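Local coordinates for oxidoreductase, 2OG-Fe(II) oxygenase family (Burkholderia pseudomallei, PDB 6N1F), which binds an iron ion and probably acts as an oxidoreductase of the 2-oxoglutarate/iron-dependent oxygenase type, at residues T24-F29 / R188-F193; V90-V95 / R140-R145; T132-F137 / Y226-G231. All coordinates share one frame; numbering follows the deposited sequence.

Contact 1. Residues T24-F29 / R188-F193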
loop_
_atom_site.group_PDB
_atom_site.type_symbol
_atom_site.label_atom_id
_atom_site.label_comp_id
_atom_site.label_asym_id
_atom_site.label_seq_id
_atom_site.Cartn_x
_atom_site.Cartn_y
_atom_site.Cartn_z
ATOM N N THR A 24 4.996 -5.593 25.147
ATOM C CA THR A 24 4.561 -6.735 25.945
ATOM C C THR A 24 3.232 -7.277 25.420
ATOM O O THR A 24 2.922 -8.462 25.593
ATOM C CB THR A 24 4.422 -6.364 27.441
ATOM O OG1 THR A 24 4.279 -7.555 28.232
ATOM C CG2 THR A 24 3.221 -5.443 27.667
ATOM N N ALA A 25 2.462 -6.405 24.759
ATOM C CA ALA A 25 1.171 -6.767 24.195
ATOM C C ALA A 25 1.019 -6.152 22.810
ATOM O O ALA A 25 1.379 -4.994 22.585
ATOM C CB ALA A 25 0.026 -6.312 25.098
ATOM N N GLU A 26 0.491 -6.927 21.881
ATOM C CA GLU A 26 0.264 -6.424 20.533
ATOM C C GLU A 26 -1.094 -6.905 20.048
ATOM O O GLU A 26 -1.493 -8.042 20.311
ATOM C CB GLU A 26 1.402 -6.849 19.587
ATOM C CG GLU A 26 2.707 -6.106 19.889
ATOM C CD GLU A 26 3.877 -6.524 19.022
ATOM O OE1 GLU A 26 3.791 -7.561 18.333
ATOM O OE2 GLU A 26 4.895 -5.810 19.043
ATOM N N LEU A 27 -1.813 -6.022 19.362
ATOM C CA LEU A 27 -3.166 -6.307 18.905
ATOM C C LEU A 27 -3.090 -6.894 17.496
ATOM O O LEU A 27 -2.682 -6.211 16.549
ATOM C CB LEU A 27 -4.008 -5.030 18.957
ATOM C CG LEU A 27 -5.515 -5.154 18.692
ATOM C CD1 LEU A 27 -6.171 -6.120 19.685
ATOM C CD2 LEU A 27 -6.184 -3.781 18.749
ATOM N N HIS A 28 -3.448 -8.169 17.351
ATOM C CA HIS A 28 -3.414 -8.816 16.044
ATOM C C HIS A 28 -4.795 -8.736 15.398
ATOM O O HIS A 28 -5.813 -8.964 16.057
ATOM C CB HIS A 28 -2.958 -10.272 16.157
ATOM C CG HIS A 28 -1.521 -10.435 16.567
ATOM N ND1 HIS A 28 -0.651 -11.267 15.901
ATOM C CD2 HIS A 28 -0.811 -9.888 17.584
ATOM C CE1 HIS A 28 0.534 -11.224 16.484
ATOM N NE2 HIS A 28 0.466 -10.386 17.502
ATOM N N PHE A 29 -4.822 -8.396 14.115
ATOM C CA PHE A 29 -6.053 -8.206 13.359
ATOM C C PHE A 29 -6.154 -9.275 12.283
ATOM O O PHE A 29 -5.155 -9.609 11.638
ATOM C CB PHE A 29 -6.091 -6.831 12.674
ATOM C CG PHE A 29 -6.371 -5.678 13.601
ATOM C CD1 PHE A 29 -7.657 -5.192 13.753
ATOM C CD2 PHE A 29 -5.342 -5.062 14.300
ATOM C CE1 PHE A 29 -7.911 -4.123 14.609
ATOM C CE2 PHE A 29 -5.594 -3.995 15.150
ATOM C CZ PHE A 29 -6.883 -3.530 15.306
ATOM N N ARG A 188 -0.690 3.474 22.110
ATOM C CA ARG A 188 -1.548 2.318 21.899
ATOM C C ARG A 188 -0.652 1.116 21.670
ATOM O O ARG A 188 0.518 1.274 21.297
ATOM C CB ARG A 188 -2.479 2.508 20.689
ATOM C CG ARG A 188 -3.708 3.374 20.907
ATOM C CD ARG A 188 -4.568 3.362 19.641
ATOM N NE ARG A 188 -4.742 4.694 19.060
ATOM C CZ ARG A 188 -5.101 4.934 17.796
ATOM N NH1 ARG A 188 -5.235 6.186 17.376
ATOM N NH2 ARG A 188 -5.316 3.936 16.948
ATOM N N PRO A 189 -1.163 -0.097 21.865
ATOM C CA PRO A 189 -0.410 -1.267 21.438
ATOM C C PRO A 189 -0.170 -1.215 19.946
ATOM O O PRO A 189 -0.966 -0.626 19.190
ATOM C CB PRO A 189 -1.327 -2.439 21.820
ATOM C CG PRO A 189 -2.209 -1.885 22.886
ATOM C CD PRO A 189 -2.424 -0.463 22.530
ATOM N N PRO A 190 0.920 -1.811 19.470
ATOM C CA PRO A 190 1.088 -1.997 18.024
ATOM C C PRO A 190 -0.054 -2.824 17.441
ATOM O O PRO A 190 -0.570 -3.742 18.083
ATOM C CB PRO A 190 2.425 -2.742 17.912
ATOM C CG PRO A 190 3.117 -2.529 19.213
ATOM C CD PRO A 190 2.050 -2.349 20.243
ATOM N N ASN A 191 -0.447 -2.481 16.208
ATOM C CA ASN A 191 -1.448 -3.221 15.436
ATOM C C ASN A 191 -0.751 -4.070 14.379
ATOM O O ASN A 191 -0.119 -3.532 13.463
ATOM C CB ASN A 191 -2.441 -2.253 14.780
ATOM C CG ASN A 191 -3.093 -1.332 15.788
ATOM O OD1 ASN A 191 -3.308 -1.716 16.933
ATOM N ND2 ASN A 191 -3.396 -0.112 15.379
ATOM N N VAL A 192 -0.889 -5.389 14.487
ATOM C CA VAL A 192 -0.140 -6.339 13.671
ATOM C C VAL A 192 -1.062 -6.932 12.616
ATOM O O VAL A 192 -2.130 -7.464 12.948
ATOM C CB VAL A 192 0.468 -7.458 14.537
ATOM C CG1 VAL A 192 1.224 -8.460 13.658
ATOM C CG2 VAL A 192 1.375 -6.874 15.583
ATOM N N PHE A 193 -0.628 -6.889 11.354
ATOM C CA PHE A 193 -1.398 -7.419 10.234
ATOM C C PHE A 193 -0.523 -8.393 9.470
ATOM O O PHE A 193 0.526 -8.001 8.952
ATOM C CB PHE A 193 -1.877 -6.305 9.293
ATOM C CG PHE A 193 -2.812 -5.334 9.937
ATOM C CD1 PHE A 193 -4.176 -5.436 9.747
ATOM C CD2 PHE A 193 -2.320 -4.314 10.736
ATOM C CE1 PHE A 193 -5.027 -4.534 10.355
ATOM C CE2 PHE A 193 -3.155 -3.423 11.344
ATOM C CZ PHE A 193 -4.523 -3.531 11.154
#

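Contact 2. Residues V90-V95 / R140-R145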
loop_
_atom_site.group_PDB
_atom_site.type_symbol
_atom_site.label_atom_id
_atom_site.label_comp_id
_atom_site.label_asym_id
_atom_site.label_seq_id
_atom_site.Cartn_x
_atom_site.Cartn_y
_atom_site.Cartn_z
ATOM N N VAL A 90 12.733 -3.183 -6.193
ATOM C CA VAL A 90 11.604 -2.279 -6.386
ATOM C C VAL A 90 11.365 -2.092 -7.882
ATOM O O VAL A 90 12.309 -1.836 -8.641
ATOM C CB VAL A 90 11.854 -0.930 -5.683
ATOM C CG1 VAL A 90 10.742 0.056 -5.972
ATOM C CG2 VAL A 90 11.966 -1.146 -4.177
ATOM N N ARG A 91 10.105 -2.233 -8.298
ATOM C CA ARG A 91 9.664 -1.958 -9.665
ATOM C C ARG A 91 8.754 -0.742 -9.631
ATOM O O ARG A 91 7.606 -0.833 -9.189
ATOM C CB ARG A 91 8.941 -3.165 -10.256
ATOM C CG ARG A 91 9.876 -4.209 -10.786
ATOM C CD ARG A 91 9.237 -5.577 -10.781
ATOM N NE ARG A 91 9.969 -6.503 -11.639
ATOM C CZ ARG A 91 9.721 -7.804 -11.719
ATOM N NH1 ARG A 91 8.761 -8.334 -10.985
ATOM N NH2 ARG A 91 10.430 -8.573 -12.536
ATOM N N ARG A 92 9.260 0.393 -10.086
ATOM C CA ARG A 92 8.515 1.634 -9.961
ATOM C C ARG A 92 7.452 1.752 -11.049
ATOM O O ARG A 92 7.668 1.388 -12.206
ATOM C CB ARG A 92 9.466 2.825 -10.010
ATOM C CG ARG A 92 10.571 2.710 -9.010
ATOM C CD ARG A 92 11.210 4.042 -8.703
ATOM N NE ARG A 92 12.336 3.851 -7.795
ATOM C CZ ARG A 92 12.213 3.698 -6.481
ATOM N NH1 ARG A 92 11.012 3.727 -5.919
ATOM N NH2 ARG A 92 13.291 3.520 -5.733
ATOM N N ILE A 93 6.285 2.229 -10.644
ATOM C CA ILE A 93 5.195 2.554 -11.548
ATOM C C ILE A 93 4.990 4.060 -11.628
ATOM O O ILE A 93 4.898 4.634 -12.715
ATOM C CB ILE A 93 3.901 1.836 -11.104
ATOM C CG1 ILE A 93 3.986 0.342 -11.447
ATOM C CG2 ILE A 93 2.679 2.479 -11.746
ATOM C CD1 ILE A 93 3.418 -0.615 -10.368
HETATM N N MSE A 94 4.948 4.716 -10.479
HETATM C CA MSE A 94 4.868 6.161 -10.402
HETATM C C MSE A 94 5.800 6.720 -9.327
HETATM O O MSE A 94 5.818 6.200 -8.209
HETATM C CB MSE A 94 3.442 6.559 -10.111
HETATM C CG MSE A 94 3.258 7.994 -9.803
HETATM SE SE MSE A 94 1.449 8.417 -10.319
HETATM C CE MSE A 94 1.707 8.617 -12.229
ATOM N N VAL A 95 6.557 7.774 -9.657
ATOM C CA VAL A 95 7.500 8.390 -8.730
ATOM C C VAL A 95 6.969 9.757 -8.310
ATOM O O VAL A 95 6.185 10.393 -9.016
ATOM C CB VAL A 95 8.915 8.520 -9.336
ATOM C CG1 VAL A 95 9.441 7.171 -9.791
ATOM C CG2 VAL A 95 8.913 9.506 -10.484
ATOM N N ARG A 140 2.061 8.063 -5.907
ATOM C CA ARG A 140 3.239 7.215 -5.923
ATOM C C ARG A 140 2.754 5.781 -5.930
ATOM O O ARG A 140 1.722 5.474 -5.339
ATOM C CB ARG A 140 4.149 7.499 -4.711
ATOM C CG ARG A 140 5.279 6.514 -4.528
ATOM C CD ARG A 140 6.270 6.975 -3.477
ATOM N NE ARG A 140 7.314 5.980 -3.261
ATOM C CZ ARG A 140 8.478 6.232 -2.668
ATOM N NH1 ARG A 140 8.749 7.456 -2.237
ATOM N NH2 ARG A 140 9.374 5.262 -2.514
ATOM N N CYS A 141 3.492 4.909 -6.614
ATOM C CA CYS A 141 3.063 3.530 -6.802
ATOM C C CYS A 141 4.255 2.684 -7.221
ATOM O O CYS A 141 4.977 3.053 -8.152
ATOM C CB CYS A 141 1.954 3.460 -7.854
ATOM S SG CYS A 141 1.372 1.789 -8.207
ATOM N N GLN A 142 4.466 1.559 -6.539
ATOM C CA GLN A 142 5.597 0.692 -6.847
ATOM C C GLN A 142 5.337 -0.712 -6.308
ATOM O O GLN A 142 4.505 -0.919 -5.419
ATOM C CB GLN A 142 6.905 1.257 -6.271
ATOM C CG GLN A 142 6.958 1.202 -4.737
ATOM C CD GLN A 142 8.056 2.039 -4.154
ATOM O OE1 GLN A 142 8.148 3.236 -4.429
ATOM N NE2 GLN A 142 8.911 1.416 -3.334
ATOM N N ILE A 143 6.062 -1.676 -6.873
ATOM C CA ILE A 143 6.057 -3.061 -6.414
ATOM C C ILE A 143 7.320 -3.269 -5.586
ATOM O O ILE A 143 8.431 -3.019 -6.077
ATOM C CB ILE A 143 6.018 -4.055 -7.589
ATOM C CG1 ILE A 143 4.907 -3.721 -8.584
ATOM C CG2 ILE A 143 5.811 -5.454 -7.077
ATOM C CD1 ILE A 143 3.571 -4.180 -8.139
ATOM N N ASN A 144 7.157 -3.711 -4.334
ATOM C CA ASN A 144 8.276 -4.024 -3.450
ATOM C C ASN A 144 8.412 -5.529 -3.345
ATOM O O ASN A 144 7.483 -6.206 -2.893
ATOM C CB ASN A 144 8.076 -3.440 -2.056
ATOM C CG ASN A 144 8.194 -1.953 -2.040
ATOM O OD1 ASN A 144 8.772 -1.355 -2.948
ATOM N ND2 ASN A 144 7.659 -1.333 -1.001
ATOM N N ARG A 145 9.571 -6.050 -3.730
ATOM C CA ARG A 145 9.848 -7.477 -3.652
ATOM C C ARG A 145 10.869 -7.710 -2.540
ATOM O O ARG A 145 12.059 -7.405 -2.696
ATOM C CB ARG A 145 10.335 -7.993 -5.000
ATOM C CG ARG A 145 10.664 -9.468 -5.014
ATOM C CD ARG A 145 10.951 -9.914 -6.431
ATOM N NE ARG A 145 11.823 -11.078 -6.458
ATOM C CZ ARG A 145 13.135 -11.019 -6.644
ATOM N NH1 ARG A 145 13.735 -9.846 -6.825
ATOM N NH2 ARG A 145 13.850 -12.135 -6.649
HETATM O O HOH W 1 7.967 4.936 -6.584
#

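Contact 3. Residues T132-F137 / Y226-G231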
loop_
_atom_site.group_PDB
_atom_site.type_symbol
_atom_site.label_atom_id
_atom_site.label_comp_id
_atom_site.label_asym_id
_atom_site.label_seq_id
_atom_site.Cartn_x
_atom_site.Cartn_y
_atom_site.Cartn_z
ATOM N N THR A 132 -15.102 10.820 2.029
ATOM C CA THR A 132 -15.146 12.201 1.568
ATOM C C THR A 132 -15.562 12.234 0.106
ATOM O O THR A 132 -15.408 11.258 -0.634
ATOM C CB THR A 132 -13.795 12.921 1.743
ATOM O OG1 THR A 132 -13.966 14.335 1.590
ATOM C CG2 THR A 132 -12.830 12.457 0.701
ATOM N N ARG A 133 -16.111 13.371 -0.298
ATOM C CA ARG A 133 -16.417 13.583 -1.703
ATOM C C ARG A 133 -15.216 14.106 -2.469
ATOM O O ARG A 133 -15.240 14.110 -3.706
ATOM C CB ARG A 133 -17.589 14.555 -1.842
ATOM N N ALA A 134 -14.166 14.518 -1.766
ATOM C CA ALA A 134 -13.041 15.173 -2.410
ATOM C C ALA A 134 -12.316 14.218 -3.348
ATOM O O ALA A 134 -12.288 13.002 -3.146
ATOM C CB ALA A 134 -12.071 15.725 -1.367
ATOM N N GLU A 135 -11.742 14.794 -4.397
ATOM C CA GLU A 135 -10.992 14.029 -5.377
ATOM C C GLU A 135 -9.637 13.631 -4.804
ATOM O O GLU A 135 -8.898 14.472 -4.283
ATOM C CB GLU A 135 -10.820 14.871 -6.641
ATOM C CG GLU A 135 -9.809 14.359 -7.648
ATOM C CD GLU A 135 -9.914 15.099 -8.975
ATOM O OE1 GLU A 135 -9.844 14.432 -10.026
ATOM O OE2 GLU A 135 -10.086 16.343 -8.971
ATOM N N TYR A 136 -9.311 12.355 -4.902
ATOM C CA TYR A 136 -8.008 11.862 -4.487
ATOM C C TYR A 136 -7.196 11.455 -5.708
ATOM O O TYR A 136 -7.746 11.060 -6.743
ATOM C CB TYR A 136 -8.138 10.687 -3.520
ATOM C CG TYR A 136 -8.349 11.095 -2.079
ATOM C CD1 TYR A 136 -7.314 11.030 -1.158
ATOM C CD2 TYR A 136 -9.583 11.551 -1.638
ATOM C CE1 TYR A 136 -7.506 11.399 0.163
ATOM C CE2 TYR A 136 -9.779 11.922 -0.325
ATOM C CZ TYR A 136 -8.749 11.849 0.574
ATOM O OH TYR A 136 -8.957 12.224 1.891
ATOM N N PHE A 137 -5.880 11.596 -5.585
ATOM C CA PHE A 137 -4.929 11.295 -6.642
ATOM C C PHE A 137 -3.954 10.238 -6.157
ATOM O O PHE A 137 -3.519 10.272 -5.003
ATOM C CB PHE A 137 -4.144 12.544 -7.055
ATOM C CG PHE A 137 -5.014 13.717 -7.394
ATOM C CD1 PHE A 137 -5.425 13.928 -8.694
ATOM C CD2 PHE A 137 -5.422 14.600 -6.410
ATOM C CE1 PHE A 137 -6.230 15.007 -9.019
ATOM C CE2 PHE A 137 -6.229 15.678 -6.724
ATOM C CZ PHE A 137 -6.633 15.881 -8.034
ATOM N N TYR A 226 -2.165 7.962 -1.674
ATOM C CA TYR A 226 -3.264 8.836 -2.054
ATOM C C TYR A 226 -3.105 10.196 -1.383
ATOM O O TYR A 226 -2.809 10.280 -0.186
ATOM C CB TYR A 226 -4.614 8.234 -1.640
ATOM C CG TYR A 226 -5.286 7.287 -2.605
ATOM C CD1 TYR A 226 -5.814 7.744 -3.804
ATOM C CD2 TYR A 226 -5.443 5.941 -2.296
ATOM C CE1 TYR A 226 -6.467 6.892 -4.681
ATOM C CE2 TYR A 226 -6.094 5.075 -3.179
ATOM C CZ TYR A 226 -6.600 5.560 -4.365
ATOM O OH TYR A 226 -7.240 4.727 -5.251
ATOM N N SER A 227 -3.314 11.254 -2.159
ATOM C CA SER A 227 -3.328 12.623 -1.666
ATOM C C SER A 227 -4.435 13.382 -2.386
ATOM O O SER A 227 -4.777 13.060 -3.525
ATOM C CB SER A 227 -1.977 13.316 -1.898
ATOM O OG SER A 227 -1.999 14.682 -1.498
ATOM N N ARG A 228 -5.005 14.384 -1.712
ATOM C CA ARG A 228 -5.880 15.332 -2.395
ATOM C C ARG A 228 -5.094 16.404 -3.136
ATOM O O ARG A 228 -5.671 17.129 -3.947
ATOM C CB ARG A 228 -6.832 16.004 -1.406
ATOM C CG ARG A 228 -7.780 15.068 -0.693
ATOM C CD ARG A 228 -8.531 15.815 0.394
ATOM N NE ARG A 228 -7.613 16.426 1.353
ATOM C CZ ARG A 228 -7.382 17.733 1.460
ATOM N NH1 ARG A 228 -8.015 18.606 0.683
ATOM N NH2 ARG A 228 -6.519 18.170 2.364
ATOM N N HIS A 229 -3.801 16.520 -2.879
ATOM C CA HIS A 229 -2.961 17.487 -3.568
ATOM C C HIS A 229 -2.339 16.828 -4.784
ATOM O O HIS A 229 -1.718 15.767 -4.670
ATOM C CB HIS A 229 -1.863 18.015 -2.638
ATOM C CG HIS A 229 -0.995 19.065 -3.255
ATOM N ND1 HIS A 229 -1.503 20.223 -3.808
ATOM C CD2 HIS A 229 0.351 19.143 -3.388
ATOM C CE1 HIS A 229 -0.507 20.966 -4.260
ATOM N NE2 HIS A 229 0.627 20.332 -4.020
ATOM N N ASN A 230 -2.506 17.450 -5.947
ATOM C CA ASN A 230 -1.844 16.978 -7.151
ATOM C C ASN A 230 -0.743 17.920 -7.618
ATOM O O ASN A 230 -0.131 17.665 -8.659
ATOM C CB ASN A 230 -2.866 16.756 -8.270
ATOM C CG ASN A 230 -2.470 15.622 -9.207
ATOM O OD1 ASN A 230 -1.762 14.686 -8.816
ATOM N ND2 ASN A 230 -2.934 15.696 -10.448
ATOM N N GLY A 231 -0.462 18.986 -6.875
ATOM C CA GLY A 231 0.666 19.829 -7.194
ATOM C C GLY A 231 1.975 19.182 -6.774
ATOM O O GLY A 231 2.060 17.988 -6.476
HETATM O O HOH W 2 -8.758 17.192 -4.152
#

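Contact 1. Residues T24-F29 / R188-F193
L27 is bracketed by P190 and V192 where strand 27-29 runs parallel to strand 191-193. Its N donates to P190 O (2.9 Å) and its O accepts from V192 N, so L27 is in register with N191 and H28 with V192; the N of F29 then reaches V192 O. P190 supplies its carbonyl, but its ring CD, and not an N-H, faces A25 O (3.6 Å), and the regular pairing does not continue to A25.

Apolar packing differs on the two faces. On the face of H28 and V192, the valine sets CG1 anti to the backbone N (chi1 179°), which leaves CB and CG1 against the imidazole and CG2 toward E26. V192 CB sits 4.0 Å from the centroid of the H28 ring, almost on its normal, a CH-pi contact. E26 crosses P190 at roughly a right angle, its CG 3.7 Å from P190 CG, so the compact, puckered pyrrolidine meets the methylenes while the carboxylate goes on to a salt bridge with R212.

On the opposite face, the rings of F29 and F193 are nearly parallel, with planes 5° apart, but have slid so far that they barely overlap; the centroids are 4.9 Å apart. The close touch is F29 CB against F193 CE1 (3.4 Å). The same F29 ring rests its CE2 on N191 CB (3.6 Å), with N191 OD1 lying in plane at the ring edge. F193 continues inward to T48 and M50.

Strand 27-29 thus adds a parallel outer strand to the smaller sheet of the double-stranded beta-helix fold, whose far outer strand, 208-211, carries the iron ligand H209.

Contact 2. Residues V90-V95 / R140-R145
Q142 meets V90 through two torsions: the glutamine CG lies between its own backbone N and carbonyl carbon (chi1 69°), and CG1 of V90 is anti to its N. The amide is thereby carried slantwise across the valine, NE2 3.5 Å from V90 CG1, and alongside R92, which extends in the same direction.

A long amide suits this place because it can serve several partners. Q142 NE2 donates to N144 OD1 (2.8 Å) in the amide plane and on a lone pair. Q142 OE1 is gripped side-on by R140, from NE (3.1 Å) and NH2 (3.0 Å), both from the same face of the amide; a water also donates to OE1 and links it to M94 O. The R92 and R140 guanidinium groups come close, and a salt bridge from R92 NE to E75 probably eases the charge there.

On the face of C141 and I143 the packing is largely apolar, with I93 directed into it from the corner; R91 shares this face and sends its charged end off to Q69. CD1 of I93 packs on C141 SG (3.8 Å) and on I143 CG1 (3.9 Å). I93 also touches I113 of helix 109-117 and C141 touches L117, while I143 packs on strand 218-227.

The backbones run antiparallel. R91 and I143 exchange both of their hydrogen bonds, and then C141 O accepts from I93 N and M94 N (selenomethionine), each 2.9 Å, the first more bent (149° against 174°). Two residues thus face one: a classic beta bulge, at the corner where strand 88-92 gives way to strand 94-95, in the large antiparallel sheet of the double-stranded beta-helix that surrounds the iron.

Contact 3. Residues T132-F137 / Y226-G231
R228 lies across Y136, and its side chain can be followed outward. CB passes near the carbonyl oxygen of E135. CG comes down over one face of the Y136 ring, 3.7 Å from its centroid, a CH-pi contact set toward the rim. CD lies by Y136 OH and 4.0 Å from A134 CB. A bend at chi3 (-58°) then turns the chain, leaving the guanidinium plane steeply inclined to the ring rather than stacked on it, and NE forms a salt bridge with E165. The hydroxyl of Y136 is hydrogen-bonded to the same carboxylate. An arginine fits well here: its methylenes cover an aromatic ring and its charged end reaches an acid.

The F137 ring has a flat partner of its own, the amide of N230. N230 CB stands 3.6 Å from the F137 ring centroid, directly over it, and the asparagine amide lies nearly parallel to the ring, with planes 7° apart and CG 3.4 Å from F137 CD1. The ring's edge is turned to a backbone oxygen, its CE2 3.2 Å from R228 O, where aromatic C-H groups can face a carbonyl. Y136 CB also touches Y226 CD1 (3.8 Å), the two side chains crossing at about a right angle.

The backbone ties these groups together. F137 and S227 exchange two hydrogen bonds, F137 N to S227 O (2.8 Å) and S227 N to F137 O (3.0 Å). A water bridges the carbonyls of E135 and R228. S227 OG accepts from H229 N, an ST turn as the chain leaves the strand; the same hydroxyl is also hydrogen-bonded to D163 O. F137 and S227 form the antiparallel hydrogen-bonded pair where strand 137-147 begins and strand 218-227 stops, in the large sheet of the double-stranded beta-helix.

Contacts 2 and 3 both involve strand 137-147, which pairs with 88-92 on one side and with 218-227 on the other, whereas contact 1 belongs to the smaller sheet, its centre 28 Å from that of contact 2. Contact 2 is the most interior and the closest to the iron, and has no exposed touching residue; it combines an amide network on one face with largely apolar packing on the other. Contacts 1 and 3 lie farther out. Contact 1 is a parallel pairing with ring and proline packing, contact 3 a strand end with an amide stacked on one ring, an arginine methylene over another and a carboxylate shared by tyrosine and arginine.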